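Local coordinates for binding domain (Hc) of Paraclostridial Mosquitocidal Protein 1 (Paraclostridium bifermentans, PDB 6HOX) that forms the receptor-binding part of a botulinum-like neurotoxin that specifically targets Anopheles mosquitoes, and probably directs the toxin to host nerve cells, at residues 267-272 against 430-435; 395-400 against 411-416. All coordinates share one frame; numbering follows the deposited sequence.

Overall arrangement
Both contacts belong to the C-terminal receptor-binding region, whose family has the beta-trefoil fold. Following the chain from the N terminus, 267-272 comes first, in the turn after strand 263-267. Some 160 residues later the chain returns at 430-435, and contact 1 closes this long loop by joining that turn to helix 427-432 and the start of strand 435-438. Contact 2 lies wholly within the loop: 395-400 and 411-416 form a local hairpin with a short excursion between them, so the two contacts nest and do not cross. Their centres are about 11 Å apart, and they touch where W435 NE1 probably hydrogen-bonds to L396 O and S397 OG makes a weak hydrogen bond to K432 O.

Contact 1 (267-272 against 430-435); sequences NQAILG and HTKTNW
N267 sets its side-chain amide against K432 and W435 at once. ND2 donates to K432 O at 2.9 Å in a nearly straight bond (N-H...O 171°); the acceptor lies in the amide plane of N267, whereas the donor stands well above the plane of the K432 carbonyl. The same nitrogen rests over one face of the indole near its rim, with ND2 3.2 Å from W435 CZ2 and the amide turned almost perpendicular to the ring (87°). CB of N267 adds a CH-pi contact, 4.0 Å from the centroid of the six-membered ring of W435.

Next along the turn, Q268 and N434 run side by side and point the same way, their amide planes also close to a right angle. N434 ND2 reaches Q268 OE1 at 2.9 Å, and the backbone supports the same pairing, Q268 N donating to N434 O at 3.0 Å. The methyl of T431 lies against A269, CG2 3.4 Å from A269 CA.

What positions N267 is its own turn. Its CG is anti to the backbone N (chi1 -171°), which lets OD1 accept from A269 N at 2.9 Å in an Asx turn, inside a type I turn closed by I270 N on N267 O. With OD1 and ND2 each engaged, the amide is held against flipping. On the opposing segment, H430 O accepts from both N and OG1 of T433. Several polar ends are held from outside the two segments: W435 NE1 by L396 O, N434 OD1 by Q384 and Q268 NE2 by Y436 OH. N267 and W435 form a non-hydrogen-bonded antiparallel pair between strands 263-267 and 435-438, with helix 427-432 leading in and strand 394-398 packing on both side chains through I398.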
loop_
_atom_site.group_PDB
_atom_site.type_symbol
_atom_site.label_atom_id
_atom_site.label_comp_id
_atom_site.label_asym_id
_atom_site.label_seq_id
_atom_site.Cartn_x
_atom_site.Cartn_y
_atom_site.Cartn_z
ATOM N N ASN A 267 -10.098 -0.180 -12.642
ATOM C CA ASN A 267 -10.697 -1.464 -12.394
ATOM C C ASN A 267 -9.583 -2.479 -12.168
ATOM O O ASN A 267 -8.622 -2.508 -12.922
ATOM C CB ASN A 267 -11.577 -1.933 -13.549
ATOM C CG ASN A 267 -12.364 -3.170 -13.178
ATOM O OD1 ASN A 267 -11.869 -4.286 -13.294
ATOM N ND2 ASN A 267 -13.584 -2.980 -12.711
ATOM N N GLN A 268 -9.745 -3.314 -11.135
ATOM C CA GLN A 268 -8.685 -4.219 -10.722
ATOM C C GLN A 268 -8.316 -5.170 -11.867
ATOM O O GLN A 268 -7.177 -5.586 -11.961
ATOM C CB GLN A 268 -9.074 -4.981 -9.460
ATOM C CG GLN A 268 -7.983 -5.923 -8.966
ATOM C CD GLN A 268 -8.405 -6.590 -7.689
ATOM O OE1 GLN A 268 -9.321 -7.410 -7.676
ATOM N NE2 GLN A 268 -7.806 -6.164 -6.588
ATOM N N ALA A 269 -9.268 -5.491 -12.746
ATOM C CA ALA A 269 -9.043 -6.476 -13.791
ATOM C C ALA A 269 -8.126 -5.922 -14.890
ATOM O O ALA A 269 -7.522 -6.698 -15.577
ATOM C CB ALA A 269 -10.364 -6.970 -14.353
ATOM N N ILE A 270 -8.014 -4.594 -15.034
ATOM C CA ILE A 270 -7.169 -3.964 -16.060
ATOM C C ILE A 270 -6.477 -2.761 -15.441
ATOM O O ILE A 270 -6.931 -1.632 -15.601
ATOM C CB ILE A 270 -7.985 -3.525 -17.295
ATOM C CG1 ILE A 270 -8.833 -4.664 -17.851
ATOM C CG2 ILE A 270 -7.095 -2.938 -18.376
ATOM C CD1 ILE A 270 -10.226 -4.674 -17.286
ATOM N N LEU A 271 -5.363 -3.016 -14.755
ATOM C CA LEU A 271 -4.697 -1.987 -13.961
ATOM C C LEU A 271 -4.209 -0.833 -14.843
ATOM O O LEU A 271 -4.321 0.320 -14.453
ATOM C CB LEU A 271 -3.537 -2.632 -13.205
ATOM C CG LEU A 271 -3.967 -3.583 -12.093
ATOM C CD1 LEU A 271 -2.768 -4.357 -11.569
ATOM C CD2 LEU A 271 -4.659 -2.817 -10.978
ATOM N N GLY A 272 -3.708 -1.164 -16.040
ATOM C CA GLY A 272 -3.174 -0.191 -16.991
ATOM C C GLY A 272 -4.214 0.358 -17.962
ATOM O O GLY A 272 -3.870 1.125 -18.884
ATOM N N HIS A 430 -15.039 -11.409 -9.145
ATOM C CA HIS A 430 -14.619 -10.626 -7.973
ATOM C C HIS A 430 -13.689 -9.503 -8.446
ATOM O O HIS A 430 -13.914 -8.357 -8.100
ATOM C CB HIS A 430 -13.974 -11.480 -6.861
ATOM C CG HIS A 430 -14.928 -12.022 -5.843
ATOM N ND1 HIS A 430 -14.659 -13.166 -5.109
ATOM C CD2 HIS A 430 -16.154 -11.611 -5.449
ATOM C CE1 HIS A 430 -15.674 -13.432 -4.310
ATOM N NE2 HIS A 430 -16.605 -12.491 -4.496
ATOM N N THR A 431 -12.678 -9.838 -9.265
ATOM C CA THR A 431 -11.673 -8.891 -9.768
ATOM C C THR A 431 -12.349 -7.720 -10.517
ATOM O O THR A 431 -11.975 -6.568 -10.305
ATOM C CB THR A 431 -10.614 -9.637 -10.604
ATOM O OG1 THR A 431 -9.885 -10.545 -9.771
ATOM C CG2 THR A 431 -9.596 -8.731 -11.249
ATOM N N LYS A 432 -13.346 -8.015 -11.373
ATOM C CA LYS A 432 -14.062 -7.009 -12.177
ATOM C C LYS A 432 -14.937 -6.067 -11.334
ATOM O O LYS A 432 -15.412 -5.035 -11.870
ATOM C CB LYS A 432 -15.033 -7.657 -13.171
ATOM C CG LYS A 432 -14.415 -8.522 -14.251
ATOM C CD LYS A 432 -15.323 -8.734 -15.436
ATOM C CE LYS A 432 -16.525 -9.606 -15.152
ATOM N NZ LYS A 432 -17.654 -9.253 -16.055
ATOM N N THR A 433 -15.204 -6.422 -10.074
ATOM C CA THR A 433 -16.065 -5.629 -9.178
ATOM C C THR A 433 -15.251 -4.833 -8.143
ATOM O O THR A 433 -15.827 -4.127 -7.321
ATOM C CB THR A 433 -17.118 -6.503 -8.484
ATOM O OG1 THR A 433 -16.473 -7.506 -7.696
ATOM C CG2 THR A 433 -18.053 -7.167 -9.474
ATOM N N ASN A 434 -13.921 -4.886 -8.238
ATOM C CA ASN A 434 -13.036 -4.160 -7.325
ATOM C C ASN A 434 -12.482 -2.937 -8.046
ATOM O O ASN A 434 -11.999 -3.049 -9.161
ATOM C CB ASN A 434 -11.886 -5.032 -6.832
ATOM C CG ASN A 434 -12.332 -6.132 -5.896
ATOM O OD1 ASN A 434 -13.260 -5.952 -5.114
ATOM N ND2 ASN A 434 -11.631 -7.252 -5.925
ATOM N N TRP A 435 -12.572 -1.785 -7.377
ATOM C CA TRP A 435 -12.213 -0.500 -7.907
ATOM C C TRP A 435 -11.156 0.152 -7.015
ATOM O O TRP A 435 -11.253 0.077 -5.789
ATOM C CB TRP A 435 -13.464 0.373 -8.003
ATOM C CG TRP A 435 -14.412 -0.113 -9.057
ATOM C CD1 TRP A 435 -15.484 -0.931 -8.880
ATOM C CD2 TRP A 435 -14.328 0.139 -10.471
ATOM N NE1 TRP A 435 -16.097 -1.174 -10.079
ATOM C CE2 TRP A 435 -15.409 -0.540 -11.075
ATOM C CE3 TRP A 435 -13.450 0.871 -11.285
ATOM C CZ2 TRP A 435 -15.644 -0.495 -12.450
ATOM C CZ3 TRP A 435 -13.688 0.921 -12.644
ATOM C CH2 TRP A 435 -14.765 0.238 -13.219
#

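Contact 2 (395-400 against 411-416); sequences LLSIAD and YLYSSG
The Y413 ring turns its CD1-CE1 edge to the neighbouring strand, where the I398 carbonyl lies near the ring plane, CE1 to I398 O being 3.4 Å. A399 CB and S397 CB come obliquely from opposite sides of the ring plane, to Y413 CD1 at 3.7 Å and to Y413 CE1 at 3.8 Å. The ring is brought here by a chi1 of 85°, which places CG between the backbone N and the carbonyl carbon and turns the CD1-CE1 edge of the ring toward the I398-A399 backbone. Its hydroxyl then reaches a water, Y413 OH to water 2 being 3.0 Å, and that water also accepts from D400 N; Y418 of helix 416-420 also touches the Y413 side chain.

The strands that carry these groups, 394-398 and 409-415, form an antiparallel beta hairpin of the trefoil. L395 with S415 and S397 with Y413 are hydrogen-bonded pairs, each joined by two backbone bonds, while L396 with S414 and I398 with L412 are non-hydrogen-bonded. The S397 N to Y413 O bond, 2.9 Å, runs nearly along the C=O axis, and so does the one from A399 N to Y411 O at 2.8 Å. Past that last direct bond, water 1 bridges the strands, donating to A399 O and accepting from Y411 N.

L396, I398, L412 and S414 share one face of the hairpin. There L396 CD1 crosses to L412 CB at 4.1 Å, and I398 CG2 lies 4.2 Å from L412 CD1; I385, M265 and N267 add to this packing, and S414 OG bonds to R392 O. L395, S397, Y413 and S415 occupy the other face, toward helix 416-420. S415 ends the strand as the N-cap of that helix, its OG accepting from Y418 N.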
loop_
_atom_site.group_PDB
_atom_site.type_symbol
_atom_site.label_atom_id
_atom_site.label_comp_id
_atom_site.label_asym_id
_atom_site.label_seq_id
_atom_site.Cartn_x
_atom_site.Cartn_y
_atom_site.Cartn_z
ATOM N N LEU A 395 -23.730 -4.292 -8.528
ATOM C CA LEU A 395 -22.379 -3.839 -8.247
ATOM C C LEU A 395 -21.802 -3.301 -9.550
ATOM O O LEU A 395 -22.015 -3.877 -10.630
ATOM C CB LEU A 395 -21.511 -4.987 -7.717
ATOM C CG LEU A 395 -21.920 -5.562 -6.366
ATOM C CD1 LEU A 395 -21.035 -6.745 -5.970
ATOM C CD2 LEU A 395 -21.875 -4.500 -5.285
ATOM N N LEU A 396 -21.090 -2.186 -9.432
ATOM C CA LEU A 396 -20.437 -1.591 -10.570
ATOM C C LEU A 396 -19.343 -2.547 -11.053
ATOM O O LEU A 396 -18.491 -3.010 -10.269
ATOM C CB LEU A 396 -19.861 -0.233 -10.180
ATOM C CG LEU A 396 -19.170 0.505 -11.323
ATOM C CD1 LEU A 396 -20.201 1.019 -12.326
ATOM C CD2 LEU A 396 -18.316 1.627 -10.787
ATOM N N SER A 397 -19.404 -2.856 -12.347
ATOM C CA SER A 397 -18.446 -3.709 -12.996
ATOM C C SER A 397 -18.179 -3.200 -14.423
ATOM O O SER A 397 -18.668 -2.144 -14.819
ATOM C CB SER A 397 -18.912 -5.131 -12.982
ATOM O OG SER A 397 -17.824 -6.003 -13.251
ATOM N N ILE A 398 -17.327 -3.929 -15.142
ATOM C CA ILE A 398 -17.036 -3.701 -16.549
ATOM C C ILE A 398 -17.656 -4.863 -17.318
ATOM O O ILE A 398 -17.607 -5.999 -16.841
ATOM C CB ILE A 398 -15.526 -3.565 -16.823
ATOM C CG1 ILE A 398 -14.712 -4.660 -16.128
ATOM C CG2 ILE A 398 -15.047 -2.173 -16.438
ATOM C CD1 ILE A 398 -13.294 -4.787 -16.621
ATOM N N ALA A 399 -18.286 -4.543 -18.456
ATOM C CA ALA A 399 -19.054 -5.515 -19.243
ATOM C C ALA A 399 -18.093 -6.346 -20.103
ATOM O O ALA A 399 -17.484 -5.807 -21.040
ATOM C CB ALA A 399 -20.087 -4.793 -20.072
ATOM N N ASP A 400 -18.005 -7.645 -19.769
ATOM C CA ASP A 400 -16.934 -8.606 -20.161
ATOM C C ASP A 400 -15.564 -8.075 -19.720
ATOM O O ASP A 400 -14.675 -8.853 -19.355
ATOM C CB ASP A 400 -16.959 -8.921 -21.657
ATOM C CG ASP A 400 -18.322 -9.375 -22.136
ATOM O OD1 ASP A 400 -19.000 -10.090 -21.373
ATOM O OD2 ASP A 400 -18.700 -8.988 -23.258
ATOM N N TYR A 411 -17.335 -1.171 -21.240
ATOM C CA TYR A 411 -18.286 -0.209 -20.668
ATOM C C TYR A 411 -18.524 -0.560 -19.201
ATOM O O TYR A 411 -18.364 -1.720 -18.802
ATOM C CB TYR A 411 -19.582 -0.175 -21.483
ATOM C CG TYR A 411 -19.391 0.492 -22.822
ATOM C CD1 TYR A 411 -19.416 1.876 -22.929
ATOM C CD2 TYR A 411 -19.120 -0.246 -23.965
ATOM C CE1 TYR A 411 -19.220 2.506 -24.144
ATOM C CE2 TYR A 411 -18.912 0.373 -25.188
ATOM C CZ TYR A 411 -18.963 1.755 -25.278
ATOM O OH TYR A 411 -18.747 2.390 -26.468
ATOM N N LEU A 412 -18.869 0.456 -18.416
ATOM C CA LEU A 412 -19.230 0.244 -17.012
ATOM C C LEU A 412 -20.722 -0.118 -16.959
ATOM O O LEU A 412 -21.513 0.421 -17.747
ATOM C CB LEU A 412 -18.935 1.510 -16.203
ATOM C CG LEU A 412 -17.495 1.719 -15.738
ATOM C CD1 LEU A 412 -16.539 1.770 -16.910
ATOM C CD2 LEU A 412 -17.390 3.001 -14.925
ATOM N N TYR A 413 -21.096 -1.037 -16.058
ATOM C CA TYR A 413 -22.502 -1.414 -15.897
ATOM C C TYR A 413 -22.804 -1.838 -14.453
ATOM O O TYR A 413 -21.900 -2.197 -13.663
ATOM C CB TYR A 413 -22.892 -2.477 -16.935
ATOM C CG TYR A 413 -22.578 -3.900 -16.562
ATOM C CD1 TYR A 413 -21.267 -4.364 -16.566
ATOM C CD2 TYR A 413 -23.583 -4.789 -16.209
ATOM C CE1 TYR A 413 -20.958 -5.662 -16.191
ATOM C CE2 TYR A 413 -23.292 -6.094 -15.843
ATOM C CZ TYR A 413 -21.976 -6.531 -15.842
ATOM O OH TYR A 413 -21.669 -7.821 -15.516
ATOM N N SER A 414 -24.096 -1.770 -14.107
ATOM C CA SER A 414 -24.614 -2.239 -12.828
ATOM C C SER A 414 -25.007 -3.720 -12.919
ATOM O O SER A 414 -26.026 -4.033 -13.515
ATOM C CB SER A 414 -25.771 -1.408 -12.396
ATOM O OG SER A 414 -26.319 -1.934 -11.205
ATOM N N SER A 415 -24.214 -4.608 -12.301
ATOM C CA SER A 415 -24.445 -6.069 -12.358
ATOM C C SER A 415 -25.319 -6.518 -11.183
ATOM O O SER A 415 -24.860 -6.567 -10.041
ATOM C CB SER A 415 -23.162 -6.878 -12.373
ATOM O OG SER A 415 -23.450 -8.283 -12.277
ATOM N N GLY A 416 -26.575 -6.851 -11.498
ATOM C CA GLY A 416 -27.505 -7.462 -10.556
ATOM C C GLY A 416 -27.053 -8.860 -10.182
ATOM O O GLY A 416 -27.142 -9.237 -9.033
HETATM O O HOH W 1 -18.055 -3.755 -22.741
HETATM O O HOH W 2 -19.739 -8.586 -17.649
#